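ML032222a iGluR (Mnemiopsis leidyi, PDB 4YKI) binds glycine in the ligand-binding domain of a ctenophore ionotropic glutamate receptor subunit, and probably couples that binding to the opening of an ion channel. Local coordinates at residues L92-A97 against S211-F216; G142-E147 against I186-V191; L10-V15 against F51-I56; F20-T25 against C33-V38. All blocks are in the same frame, centred on the assembly; numbering follows the deposited sequence.

From the N terminus, strand 9-13 is the first element, and contact 3 closes the loop that returns as strand 52-56, with helix 37-49 between the two. Contact 4 lies wholly within that loop: it is a hairpin of strands 22-23 and 34-35, and Met21 and Trp34 of it pack on Tyr55 of contact 3. Further along, 92-97 opens contact 1, closed only by 211-216 on the long strand 202-218. Within this span contact 2 pairs 142-147 with 186-191. Contacts 1 and 2 share the bound glycine and meet through Ser93, Tyr214 and Glu188, while Phe20 links contact 4 to both.

Contact 1 of 4, residues L92-A97 against S211-F216; sequences LSTNSA and SFEYAF. With MG (magnesium ion), chain D; GLY (glycine), chain E.
Backbone hydrogen bonds join Leu92 and Ala215 in both directions, Ala215 N to Leu92 O at 3.0 Å and Leu92 N to Ala215 O at 3.3 Å, the frame of a short antiparallel pairing. Ser93 and Tyr214 follow as a non-hydrogen-bonded pair, and beyond them Thr94 N donates to Glu213 O at 2.9 Å. A side chain prolongs the pairing where strand 91-93 ends: Thr94 OG1 accepts from Glu213 N at 3.0 Å, nearly straight at 160°. The torsion of Thr94 (chi1 56°) sets OG1 between its own N and carbonyl carbon and turns it to the neighbouring strand, while CG2 lies alongside Glu213 CB. A valine in its place would probably leave Glu213 N without this acceptor and weaken the hold on the strand next to the metal.

The side-chain packing is centred on Ser93. Its OG sits at the edge of the Tyr214 ring, in plane, 3.3 Å from CE1, and also touches Phe212 CE2; Glu188 binds both this OG and Tyr214 OH. The ligand is met by the backbone, Ser93 N donating to OXT of the bound glycine at 2.9 Å and 174°.

Glu213 bends away from Thr94 to the magnesium ion, bound by OE2 at 2.1 Å, while OE1 accepts from a metal-bound water. Asp110 of the same chain and Glu213 and Asp110 of the second subunit also bind this ion, and Arg236 of that subunit hydrogen-bonds OE2. One strand thus joins the agonist pocket to an intersubunit metal site, where cation and arginine would offset the gathered carboxylates.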
loop_
_atom_site.group_PDB
_atom_site.type_symbol
_atom_site.label_atom_id
_atom_site.label_comp_id
_atom_site.label_asym_id
_atom_site.label_seq_id
_atom_site.Cartn_x
_atom_site.Cartn_y
_atom_site.Cartn_z
ATOM N N LEU B 92 -9.206 8.230 0.734
ATOM C CA LEU B 92 -8.384 9.432 0.871
ATOM C C LEU B 92 -6.993 9.139 0.319
ATOM O O LEU B 92 -6.231 8.350 0.889
ATOM C CB LEU B 92 -8.283 9.940 2.311
ATOM C CG LEU B 92 -7.681 11.340 2.456
ATOM C CD1 LEU B 92 -8.582 12.422 1.858
ATOM C CD2 LEU B 92 -7.389 11.630 3.903
ATOM N N SER B 93 -6.643 9.796 -0.781
ATOM C CA SER B 93 -5.363 9.544 -1.436
ATOM C C SER B 93 -4.210 10.105 -0.629
ATOM O O SER B 93 -4.295 11.188 -0.043
ATOM C CB SER B 93 -5.363 10.178 -2.806
ATOM O OG SER B 93 -6.467 9.671 -3.531
ATOM N N THR B 94 -3.106 9.362 -0.628
ATOM C CA THR B 94 -1.880 9.782 0.042
ATOM C C THR B 94 -1.071 10.720 -0.835
ATOM O O THR B 94 -0.721 10.367 -1.974
ATOM C CB THR B 94 -1.029 8.576 0.465
ATOM O OG1 THR B 94 -0.744 7.754 -0.674
ATOM C CG2 THR B 94 -1.760 7.768 1.516
ATOM N N ASN B 95 -0.800 11.925 -0.316
ATOM C CA ASN B 95 0.130 12.858 -0.958
ATOM C C ASN B 95 0.928 13.630 0.078
ATOM O O ASN B 95 0.539 13.745 1.233
ATOM C CB ASN B 95 -0.531 13.759 -2.032
ATOM C CG ASN B 95 -1.525 14.761 -1.484
ATOM O OD1 ASN B 95 -1.201 15.562 -0.620
ATOM N ND2 ASN B 95 -2.722 14.779 -2.067
ATOM N N SER B 96 2.077 14.121 -0.351
ATOM C CA SER B 96 3.010 14.777 0.545
ATOM C C SER B 96 2.441 16.079 1.127
ATOM O O SER B 96 2.708 16.420 2.273
ATOM C CB SER B 96 4.341 15.024 -0.160
ATOM O OG SER B 96 5.023 13.799 -0.407
ATOM N N ALA B 97 1.669 16.820 0.339
ATOM C CA ALA B 97 1.078 18.056 0.835
ATOM C C ALA B 97 0.199 17.743 2.063
ATOM O O ALA B 97 0.332 18.364 3.105
ATOM C CB ALA B 97 0.268 18.770 -0.261
ATOM N N SER B 211 2.120 6.666 -8.262
ATOM C CA SER B 211 1.805 5.590 -7.351
ATOM C C SER B 211 1.438 6.157 -6.012
ATOM O O SER B 211 2.233 6.889 -5.423
ATOM C CB SER B 211 3.049 4.729 -7.201
ATOM O OG SER B 211 2.895 3.754 -6.201
ATOM N N PHE B 212 0.265 5.785 -5.501
ATOM C CA PHE B 212 -0.188 6.241 -4.193
ATOM C C PHE B 212 -1.173 5.219 -3.608
ATOM O O PHE B 212 -1.407 4.170 -4.197
ATOM C CB PHE B 212 -0.759 7.671 -4.273
ATOM C CG PHE B 212 -1.936 7.811 -5.193
ATOM C CD1 PHE B 212 -1.753 8.065 -6.524
ATOM C CD2 PHE B 212 -3.232 7.686 -4.712
ATOM C CE1 PHE B 212 -2.821 8.181 -7.377
ATOM C CE2 PHE B 212 -4.310 7.786 -5.563
ATOM C CZ PHE B 212 -4.095 8.037 -6.905
ATOM N N GLU B 213 -1.689 5.531 -2.430
ATOM C CA GLU B 213 -2.598 4.665 -1.692
ATOM C C GLU B 213 -3.876 5.406 -1.384
ATOM O O GLU B 213 -3.895 6.638 -1.283
ATOM C CB GLU B 213 -2.003 4.337 -0.329
ATOM C CG GLU B 213 -0.781 3.496 -0.354
ATOM C CD GLU B 213 -1.064 2.031 -0.602
ATOM O OE1 GLU B 213 -2.251 1.615 -0.666
ATOM O OE2 GLU B 213 -0.072 1.262 -0.688
ATOM N N TYR B 214 -4.939 4.642 -1.158
ATOM C CA TYR B 214 -6.064 5.086 -0.373
ATOM C C TYR B 214 -5.884 4.642 1.080
ATOM O O TYR B 214 -5.495 3.505 1.362
ATOM C CB TYR B 214 -7.387 4.512 -0.908
ATOM C CG TYR B 214 -7.800 5.016 -2.262
ATOM C CD1 TYR B 214 -7.560 6.330 -2.645
ATOM C CD2 TYR B 214 -8.451 4.186 -3.150
ATOM C CE1 TYR B 214 -7.977 6.797 -3.905
ATOM C CE2 TYR B 214 -8.884 4.641 -4.372
ATOM C CZ TYR B 214 -8.641 5.934 -4.757
ATOM O OH TYR B 214 -9.078 6.322 -5.995
ATOM N N ALA B 215 -6.146 5.564 1.996
ATOM C CA ALA B 215 -6.061 5.315 3.407
ATOM C C ALA B 215 -7.108 6.194 4.081
ATOM O O ALA B 215 -7.842 6.927 3.405
ATOM C CB ALA B 215 -4.665 5.638 3.915
ATOM N N PHE B 216 -7.221 6.095 5.400
ATOM C CA PHE B 216 -8.028 7.045 6.158
ATOM C C PHE B 216 -7.093 8.164 6.654
ATOM O O PHE B 216 -5.877 7.970 6.826
ATOM C CB PHE B 216 -8.734 6.348 7.333
ATOM C CG PHE B 216 -9.856 5.401 6.948
ATOM C CD1 PHE B 216 -10.359 5.310 5.667
ATOM C CD2 PHE B 216 -10.420 4.612 7.925
ATOM C CE1 PHE B 216 -11.398 4.433 5.369
ATOM C CE2 PHE B 216 -11.462 3.737 7.624
ATOM C CZ PHE B 216 -11.940 3.677 6.341
HETATM MG MG MG D . 0.018 -0.704 -1.298
HETATM N N GLY E . -9.751 10.327 -3.716
HETATM C CA GLY E . -9.693 11.792 -3.926
HETATM C C GLY E . -8.809 12.516 -2.939
HETATM O O GLY E . -8.630 13.740 -3.118
HETATM O OXT GLY E . -8.311 11.888 -1.980
HETATM O O HOH W 1 -2.008 -0.978 -0.778
HETATM O O HOH W 2 2.071 -0.337 -1.608
#

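Contact 2 of 4, residues G142-E147 against I186-V191; sequences GSRHPE and IDEGPV. With GLY (glycine), chain E.
Arg144 grips Asp187 side-on, NE to OD1 at 2.7 Å and NH2 to OD2 at 2.9 Å, each oxygen using its syn lone pair. The guanidinium and carboxylate planes are nearly coplanar, 23° apart. The bound glycine lies in the same first shell: its CA rests over the centre of one guanidinium face, its O accepts from His145 N at 2.9 Å, and its N donates to Glu188 OE1 at 2.7 Å. OE1 also stands 3.8 Å from Arg144 NH2, a long, purely electrostatic bridge, well out of the guanidinium plane.

Arg144 reaches this place with CG anti to the backbone N (chi1 -175°) and the chain extended to NE. Its NH1 has a second carboxylate, Glu17, and Phe63 makes a cation-pi contact with the group. Pro146 supports both acids, CG lying 3.6 Å from Asp187 OD1 and CD near Glu188 OE2. Farther out, Asn95 ND2 hydrogen-bonds His145 ND1.

Opposite charges are therefore matched in a buried pocket: Glu188 is likely to balance the ligand's ammonium, while Asp187 fixes the rotation of the guanidinium beneath the ligand.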
loop_
_atom_site.group_PDB
_atom_site.type_symbol
_atom_site.label_atom_id
_atom_site.label_comp_id
_atom_site.label_asym_id
_atom_site.label_seq_id
_atom_site.Cartn_x
_atom_site.Cartn_y
_atom_site.Cartn_z
ATOM N N GLY B 142 -11.108 20.508 -8.787
ATOM C CA GLY B 142 -10.410 21.387 -7.876
ATOM C C GLY B 142 -10.376 20.871 -6.446
ATOM O O GLY B 142 -11.330 20.267 -5.950
ATOM N N SER B 143 -9.251 21.114 -5.780
ATOM C CA SER B 143 -9.056 20.736 -4.372
ATOM C C SER B 143 -9.253 19.243 -4.130
ATOM O O SER B 143 -9.901 18.815 -3.169
ATOM C CB SER B 143 -9.959 21.569 -3.467
ATOM O OG SER B 143 -9.602 22.944 -3.544
ATOM N N ARG B 144 -8.642 18.444 -4.992
ATOM C CA ARG B 144 -8.688 16.990 -4.920
ATOM C C ARG B 144 -7.275 16.507 -5.276
ATOM O O ARG B 144 -6.489 17.248 -5.879
ATOM C CB ARG B 144 -9.751 16.485 -5.909
ATOM C CG ARG B 144 -10.054 14.999 -5.924
ATOM C CD ARG B 144 -10.969 14.669 -7.092
ATOM N NE ARG B 144 -11.096 13.236 -7.377
ATOM C CZ ARG B 144 -11.886 12.381 -6.736
ATOM N NH1 ARG B 144 -12.632 12.774 -5.718
ATOM N NH2 ARG B 144 -11.911 11.106 -7.113
ATOM N N HIS B 145 -6.972 15.260 -4.943
ATOM C CA HIS B 145 -5.620 14.715 -5.055
ATOM C C HIS B 145 -4.978 14.803 -6.446
ATOM O O HIS B 145 -3.832 15.191 -6.528
ATOM C CB HIS B 145 -5.653 13.300 -4.497
ATOM C CG HIS B 145 -4.456 12.482 -4.796
ATOM N ND1 HIS B 145 -3.282 12.590 -4.085
ATOM C CD2 HIS B 145 -4.280 11.502 -5.711
ATOM C CE1 HIS B 145 -2.434 11.690 -4.553
ATOM N NE2 HIS B 145 -3.014 11.016 -5.537
ATOM N N PRO B 146 -5.671 14.422 -7.532
ATOM C CA PRO B 146 -4.982 14.506 -8.824
ATOM C C PRO B 146 -4.458 15.914 -9.123
ATOM O O PRO B 146 -3.319 16.064 -9.554
ATOM C CB PRO B 146 -6.050 14.031 -9.824
ATOM C CG PRO B 146 -6.922 13.097 -9.008
ATOM C CD PRO B 146 -6.995 13.777 -7.661
ATOM N N GLU B 147 -5.270 16.939 -8.888
ATOM C CA GLU B 147 -4.831 18.325 -9.051
ATOM C C GLU B 147 -3.560 18.592 -8.242
ATOM O O GLU B 147 -2.614 19.186 -8.743
ATOM C CB GLU B 147 -5.942 19.269 -8.613
ATOM C CG GLU B 147 -5.590 20.738 -8.804
ATOM C CD GLU B 147 -6.573 21.678 -8.150
ATOM O OE1 GLU B 147 -6.748 21.570 -6.917
ATOM O OE2 GLU B 147 -7.156 22.527 -8.859
ATOM N N ILE B 186 -8.822 13.717 -16.016
ATOM C CA ILE B 186 -7.674 13.117 -15.353
ATOM C C ILE B 186 -8.030 12.942 -13.884
ATOM O O ILE B 186 -8.262 13.935 -13.191
ATOM C CB ILE B 186 -6.423 14.030 -15.473
ATOM C CG1 ILE B 186 -6.112 14.346 -16.944
ATOM C CG2 ILE B 186 -5.206 13.392 -14.777
ATOM C CD1 ILE B 186 -5.051 15.432 -17.154
ATOM N N ASP B 187 -8.080 11.700 -13.425
ATOM C CA ASP B 187 -8.492 11.413 -12.051
ATOM C C ASP B 187 -7.811 10.131 -11.559
ATOM O O ASP B 187 -6.626 9.939 -11.832
ATOM C CB ASP B 187 -10.025 11.389 -11.900
ATOM C CG ASP B 187 -10.453 11.606 -10.455
ATOM O OD1 ASP B 187 -10.396 12.778 -9.993
ATOM O OD2 ASP B 187 -10.785 10.608 -9.780
ATOM N N GLU B 188 -8.542 9.282 -10.828
ATOM C CA GLU B 188 -7.953 8.159 -10.099
ATOM C C GLU B 188 -8.486 6.839 -10.643
ATOM O O GLU B 188 -9.680 6.675 -10.841
ATOM C CB GLU B 188 -8.241 8.295 -8.593
ATOM C CG GLU B 188 -7.740 9.604 -8.010
ATOM C CD GLU B 188 -8.027 9.770 -6.530
ATOM O OE1 GLU B 188 -8.918 9.068 -5.992
ATOM O OE2 GLU B 188 -7.381 10.665 -5.918
ATOM N N GLY B 189 -7.580 5.889 -10.833
ATOM C CA GLY B 189 -7.907 4.620 -11.447
ATOM C C GLY B 189 -9.150 3.917 -10.913
ATOM O O GLY B 189 -10.047 3.577 -11.676
ATOM N N PRO B 190 -9.224 3.654 -9.611
ATOM C CA PRO B 190 -10.348 2.842 -9.123
ATOM C C PRO B 190 -11.696 3.553 -9.250
ATOM O O PRO B 190 -12.727 2.937 -9.521
ATOM C CB PRO B 190 -9.977 2.591 -7.655
ATOM C CG PRO B 190 -8.462 2.707 -7.640
ATOM C CD PRO B 190 -8.164 3.802 -8.602
ATOM N N VAL B 191 -11.689 4.874 -9.070
ATOM C CA VAL B 191 -12.893 5.677 -9.173
ATOM C C VAL B 191 -13.405 5.668 -10.608
ATOM O O VAL B 191 -14.603 5.510 -10.863
ATOM C CB VAL B 191 -12.614 7.123 -8.689
ATOM C CG1 VAL B 191 -13.788 8.050 -8.945
ATOM C CG2 VAL B 191 -12.263 7.115 -7.199
HETATM N N GLY E . -9.751 10.327 -3.716
HETATM C CA GLY E . -9.693 11.792 -3.926
HETATM C C GLY E . -8.809 12.516 -2.939
HETATM O O GLY E . -8.630 13.740 -3.118
HETATM O OXT GLY E . -8.311 11.888 -1.980
#

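Contact 3 of 4, residues L10-V15 against F51-I56; sequences LRLGSV and FTYEYI
Strands 9-13 and 52-56 run parallel in a three-stranded sheet, with strand 9-13 in the middle and helix 37-49 packed on one face, an alpha/beta arrangement in keeping with the periplasmic-binding-protein clan. Leu10 N donates to Thr52 O at 2.9 Å, and Leu10 O takes the N-H of Glu54; two residues on, Leu12 N donates to Glu54 O and Leu12 O accepts from Ile56 N, both at 2.8 Å. A weak bond from Ser14 N to Ile56 O ends the run.

On the face carrying Leu10, Leu12, Tyr53 and Tyr55, the CD1 branch of Leu12 reaches Tyr53 CB at 3.8 Å, while its CB meets Tyr55 CD1. Val42 and Val43 of helix 37-49 cover this side, and Tyr55 OH is hydrogen-bonded to Asn39 OD1. On the opposite face of the sheet, Arg11 and Ile56 lie side by side, Ile56 CD1 touching Arg11 CB at 3.8 Å before the arginine bends off to Asp86.

At the start of the pairing, Phe51 CG stands between its own N and carbonyl carbon (chi1 61°), which brings the ring against Leu10: Leu10 CD1 sits over the middle of the Phe51 ring, 3.7 Å from its centroid and 8° off the normal, a CH-pi contact.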
loop_
_atom_site.group_PDB
_atom_site.type_symbol
_atom_site.label_atom_id
_atom_site.label_comp_id
_atom_site.label_asym_id
_atom_site.label_seq_id
_atom_site.Cartn_x
_atom_site.Cartn_y
_atom_site.Cartn_z
ATOM N N LEU B 10 -16.982 8.992 17.633
ATOM C CA LEU B 10 -16.167 9.556 16.584
ATOM C C LEU B 10 -16.992 10.333 15.563
ATOM O O LEU B 10 -18.037 9.887 15.128
ATOM C CB LEU B 10 -15.369 8.462 15.868
ATOM C CG LEU B 10 -14.368 7.636 16.686
ATOM C CD1 LEU B 10 -13.569 6.705 15.770
ATOM C CD2 LEU B 10 -13.443 8.547 17.507
ATOM N N ARG B 11 -16.475 11.489 15.171
ATOM C CA ARG B 11 -16.992 12.256 14.059
ATOM C C ARG B 11 -16.119 11.924 12.863
ATOM O O ARG B 11 -14.906 12.138 12.907
ATOM C CB ARG B 11 -16.967 13.755 14.378
ATOM C CG ARG B 11 -17.853 14.195 15.573
ATOM C CD ARG B 11 -17.191 14.109 16.975
ATOM N NE ARG B 11 -15.819 14.561 16.895
ATOM C CZ ARG B 11 -15.411 15.820 16.827
ATOM N NH1 ARG B 11 -16.261 16.825 17.003
ATOM N NH2 ARG B 11 -14.122 16.054 16.601
ATOM N N LEU B 12 -16.725 11.381 11.824
ATOM C CA LEU B 12 -15.984 10.866 10.670
ATOM C C LEU B 12 -16.236 11.720 9.447
ATOM O O LEU B 12 -17.384 11.891 9.031
ATOM C CB LEU B 12 -16.390 9.417 10.376
ATOM C CG LEU B 12 -16.184 8.445 11.546
ATOM C CD1 LEU B 12 -16.688 7.063 11.134
ATOM C CD2 LEU B 12 -14.727 8.398 11.976
ATOM N N GLY B 13 -15.183 12.292 8.874
ATOM C CA GLY B 13 -15.325 13.056 7.649
ATOM C C GLY B 13 -15.554 12.137 6.470
ATOM O O GLY B 13 -14.834 11.139 6.313
ATOM N N SER B 14 -16.502 12.484 5.618
ATOM C CA SER B 14 -16.745 11.723 4.412
ATOM C C SER B 14 -17.585 12.538 3.440
ATOM O O SER B 14 -18.151 13.584 3.805
ATOM C CB SER B 14 -17.439 10.376 4.714
ATOM O OG SER B 14 -17.201 9.440 3.671
ATOM N N VAL B 15 -17.633 12.047 2.208
ATOM C CA VAL B 15 -18.515 12.545 1.162
ATOM C C VAL B 15 -18.891 11.360 0.279
ATOM O O VAL B 15 -18.231 10.332 0.309
ATOM C CB VAL B 15 -17.857 13.626 0.262
ATOM C CG1 VAL B 15 -17.540 14.870 1.028
ATOM C CG2 VAL B 15 -16.617 13.112 -0.465
ATOM N N PHE B 51 -16.743 1.925 19.497
ATOM C CA PHE B 51 -17.130 3.330 19.395
ATOM C C PHE B 51 -18.462 3.488 18.682
ATOM O O PHE B 51 -18.875 2.609 17.938
ATOM C CB PHE B 51 -16.046 4.188 18.700
ATOM C CG PHE B 51 -15.714 3.782 17.263
ATOM C CD1 PHE B 51 -16.458 4.266 16.186
ATOM C CD2 PHE B 51 -14.630 2.952 16.979
ATOM C CE1 PHE B 51 -16.133 3.920 14.891
ATOM C CE2 PHE B 51 -14.315 2.604 15.664
ATOM C CZ PHE B 51 -15.061 3.090 14.631
ATOM N N THR B 52 -19.128 4.606 18.940
ATOM C CA THR B 52 -20.229 5.058 18.098
ATOM C C THR B 52 -19.690 6.129 17.160
ATOM O O THR B 52 -18.582 6.621 17.343
ATOM C CB THR B 52 -21.393 5.618 18.917
ATOM O OG1 THR B 52 -20.939 6.731 19.690
ATOM C CG2 THR B 52 -21.960 4.573 19.841
ATOM N N TYR B 53 -20.437 6.491 16.134
ATOM C CA TYR B 53 -19.925 7.438 15.163
ATOM C C TYR B 53 -21.049 8.162 14.450
ATOM O O TYR B 53 -22.225 7.778 14.518
ATOM C CB TYR B 53 -19.016 6.728 14.127
ATOM C CG TYR B 53 -19.732 5.665 13.334
ATOM C CD1 TYR B 53 -19.871 4.385 13.839
ATOM C CD2 TYR B 53 -20.323 5.958 12.115
ATOM C CE1 TYR B 53 -20.557 3.420 13.160
ATOM C CE2 TYR B 53 -21.024 4.984 11.417
ATOM C CZ TYR B 53 -21.139 3.712 11.954
ATOM O OH TYR B 53 -21.823 2.718 11.313
ATOM N N GLU B 54 -20.663 9.230 13.772
ATOM C CA GLU B 54 -21.507 9.921 12.812
ATOM C C GLU B 54 -20.611 10.402 11.696
ATOM O O GLU B 54 -19.407 10.536 11.882
ATOM C CB GLU B 54 -22.227 11.105 13.459
ATOM C CG GLU B 54 -21.282 12.233 13.892
ATOM C CD GLU B 54 -21.993 13.321 14.647
ATOM O OE1 GLU B 54 -21.998 13.243 15.894
ATOM O OE2 GLU B 54 -22.541 14.240 13.997
ATOM N N TYR B 55 -21.204 10.702 10.547
ATOM C CA TYR B 55 -20.472 11.243 9.421
ATOM C C TYR B 55 -20.751 12.730 9.265
ATOM O O TYR B 55 -21.902 13.164 9.389
ATOM C CB TYR B 55 -20.864 10.502 8.147
ATOM C CG TYR B 55 -20.492 9.033 8.079
ATOM C CD1 TYR B 55 -19.176 8.638 7.880
ATOM C CD2 TYR B 55 -21.455 8.046 8.182
ATOM C CE1 TYR B 55 -18.842 7.309 7.793
ATOM C CE2 TYR B 55 -21.130 6.708 8.099
ATOM C CZ TYR B 55 -19.823 6.345 7.886
ATOM O OH TYR B 55 -19.476 5.016 7.751
ATOM N N ILE B 56 -19.712 13.492 8.978
ATOM C CA ILE B 56 -19.799 14.943 8.793
ATOM C C ILE B 56 -19.151 15.289 7.455
ATOM O O ILE B 56 -17.971 14.998 7.211
ATOM C CB ILE B 56 -19.089 15.716 9.926
ATOM C CG1 ILE B 56 -19.757 15.364 11.269
ATOM C CG2 ILE B 56 -19.073 17.255 9.655
ATOM C CD1 ILE B 56 -19.288 16.143 12.467
#

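Contact 4 of 4, residues F20-T25 against C33-V38; sequences FMFFAT and CWSGMV
Phe22 and Ser35 exchange two backbone hydrogen bonds, Phe22 N to Ser35 O at 2.7 Å and Ser35 N to Phe22 O at 3.1 Å. Toward the hairpin turn, Ala24 N donates to Cys33 O at 2.8 Å. At the other end Val38 N, in the first turn of helix 37-49, donates to Phe20 O at 2.9 Å. Gly36 lies between these bonds, its backbone angles and the nearness of Phe20 O leaving no place for a side chain.

Phe23 and Met21 both pack on Trp34. Phe23, with CG anti to its N (chi1 178°), brings CD1 over one indole face, 3.4 Å from Trp34 CE2 and offset toward the rim, the two rings being oblique at 49°. Met21, bent at chi2 and chi3, crosses the indole at about a right angle and brings CE to within 3.7 Å of Trp34 CE3; the same methyl touches Val38 CG1. Tyr55 of strand 52-56 is a further neighbour of the indole. A serine here would probably leave Phe23 CD1 and the Met21 methyl without the indole they pack on, opening a gap beside Tyr55.

Beyond Gly36, Met37 lies alongside Phe20 in an oblique Met-aromatic contact, Met37 SD being 4.0 Å from Phe20 CE1. The other end is tied by the disulfide of Cys33 to Cys28. Together these form a disulfide-braced antiparallel beta hairpin that leads straight into a helix, with Phe20 at its base packing on Tyr214 of the glycine pocket.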
loop_
_atom_site.group_PDB
_atom_site.type_symbol
_atom_site.label_atom_id
_atom_site.label_comp_id
_atom_site.label_asym_id
_atom_site.label_seq_id
_atom_site.Cartn_x
_atom_site.Cartn_y
_atom_site.Cartn_z
ATOM N N PHE B 20 -17.015 3.677 -2.856
ATOM C CA PHE B 20 -16.528 3.784 -1.496
ATOM C C PHE B 20 -17.608 4.278 -0.534
ATOM O O PHE B 20 -17.777 3.706 0.544
ATOM C CB PHE B 20 -15.299 4.682 -1.488
ATOM C CG PHE B 20 -14.170 4.137 -2.322
ATOM C CD1 PHE B 20 -13.471 3.023 -1.909
ATOM C CD2 PHE B 20 -13.849 4.703 -3.542
ATOM C CE1 PHE B 20 -12.452 2.495 -2.684
ATOM C CE2 PHE B 20 -12.831 4.178 -4.322
ATOM C CZ PHE B 20 -12.134 3.075 -3.898
ATOM N N MET B 21 -18.346 5.305 -0.940
ATOM C CA MET B 21 -19.468 5.843 -0.161
ATOM C C MET B 21 -20.574 6.274 -1.107
ATOM O O MET B 21 -20.316 6.892 -2.143
ATOM C CB MET B 21 -19.073 7.037 0.700
ATOM C CG MET B 21 -18.271 6.687 1.934
ATOM S SD MET B 21 -19.195 5.614 3.049
ATOM C CE MET B 21 -18.813 6.391 4.602
ATOM N N PHE B 22 -21.795 5.930 -0.695
ATOM C CA PHE B 22 -23.047 6.362 -1.295
ATOM C C PHE B 22 -23.797 7.128 -0.199
ATOM O O PHE B 22 -23.885 6.646 0.930
ATOM C CB PHE B 22 -23.900 5.154 -1.708
ATOM C CG PHE B 22 -23.286 4.274 -2.778
ATOM C CD1 PHE B 22 -22.271 3.376 -2.475
ATOM C CD2 PHE B 22 -23.797 4.280 -4.063
ATOM C CE1 PHE B 22 -21.733 2.563 -3.455
ATOM C CE2 PHE B 22 -23.270 3.455 -5.034
ATOM C CZ PHE B 22 -22.249 2.598 -4.733
ATOM N N PHE B 23 -24.333 8.300 -0.534
ATOM C CA PHE B 23 -25.076 9.129 0.423
ATOM C C PHE B 23 -26.486 9.367 -0.097
ATOM O O PHE B 23 -26.674 9.984 -1.140
ATOM C CB PHE B 23 -24.368 10.479 0.654
ATOM C CG PHE B 23 -25.111 11.403 1.589
ATOM C CD1 PHE B 23 -25.226 11.101 2.924
ATOM C CD2 PHE B 23 -25.712 12.566 1.120
ATOM C CE1 PHE B 23 -25.914 11.927 3.781
ATOM C CE2 PHE B 23 -26.394 13.405 1.988
ATOM C CZ PHE B 23 -26.505 13.077 3.317
ATOM N N ALA B 24 -27.471 8.858 0.625
ATOM C CA ALA B 24 -28.866 9.089 0.295
ATOM C C ALA B 24 -29.282 10.456 0.819
ATOM O O ALA B 24 -28.970 10.809 1.956
ATOM C CB ALA B 24 -29.738 8.003 0.888
ATOM N N THR B 25 -29.984 11.226 -0.006
ATOM C CA THR B 25 -30.317 12.612 0.313
ATOM C C THR B 25 -31.739 12.764 0.838
ATOM O O THR B 25 -32.180 13.877 1.114
ATOM C CB THR B 25 -30.133 13.504 -0.910
ATOM O OG1 THR B 25 -30.889 12.971 -1.998
ATOM C CG2 THR B 25 -28.658 13.552 -1.315
ATOM N N CYS B 33 -28.109 6.872 6.168
ATOM C CA CYS B 33 -28.006 7.503 4.859
ATOM C C CYS B 33 -26.788 7.054 4.066
ATOM O O CYS B 33 -26.701 7.305 2.867
ATOM C CB CYS B 33 -27.985 9.018 4.985
ATOM S SG CYS B 33 -29.487 9.736 5.671
ATOM N N TRP B 34 -25.853 6.384 4.735
ATOM C CA TRP B 34 -24.558 6.043 4.161
ATOM C C TRP B 34 -24.457 4.546 3.887
ATOM O O TRP B 34 -24.944 3.736 4.669
ATOM C CB TRP B 34 -23.439 6.467 5.104
ATOM C CG TRP B 34 -23.336 7.952 5.284
ATOM C CD1 TRP B 34 -24.031 8.727 6.179
ATOM C CD2 TRP B 34 -22.495 8.849 4.556
ATOM N NE1 TRP B 34 -23.674 10.037 6.046
ATOM C CE2 TRP B 34 -22.723 10.142 5.066
ATOM C CE3 TRP B 34 -21.557 8.683 3.533
ATOM C CZ2 TRP B 34 -22.039 11.263 4.592
ATOM C CZ3 TRP B 34 -20.884 9.802 3.059
ATOM C CH2 TRP B 34 -21.137 11.077 3.585
ATOM N N SER B 35 -23.815 4.191 2.776
ATOM C CA SER B 35 -23.536 2.811 2.433
ATOM C C SER B 35 -22.281 2.787 1.561
ATOM O O SER B 35 -21.839 3.813 1.058
ATOM C CB SER B 35 -24.716 2.161 1.712
ATOM O OG SER B 35 -25.026 2.859 0.519
ATOM N N GLY B 36 -21.718 1.602 1.365
ATOM C CA GLY B 36 -20.587 1.422 0.479
ATOM C C GLY B 36 -19.433 0.694 1.140
ATOM O O GLY B 36 -19.528 0.276 2.294
ATOM N N MET B 37 -18.350 0.512 0.389
ATOM C CA MET B 37 -17.177 -0.191 0.889
ATOM C C MET B 37 -16.629 0.434 2.162
ATOM O O MET B 37 -16.335 -0.274 3.136
ATOM C CB MET B 37 -16.102 -0.220 -0.192
ATOM C CG MET B 37 -14.784 -0.790 0.290
ATOM S SD MET B 37 -13.616 -0.947 -1.053
ATOM C CE MET B 37 -12.215 -1.713 -0.246
ATOM N N VAL B 38 -16.452 1.748 2.166
ATOM C CA VAL B 38 -15.906 2.398 3.349
ATOM C C VAL B 38 -16.881 2.303 4.528
ATOM O O VAL B 38 -16.481 2.072 5.663
ATOM C CB VAL B 38 -15.484 3.862 3.055
ATOM C CG1 VAL B 38 -15.199 4.639 4.322
ATOM C CG2 VAL B 38 -14.234 3.843 2.165
#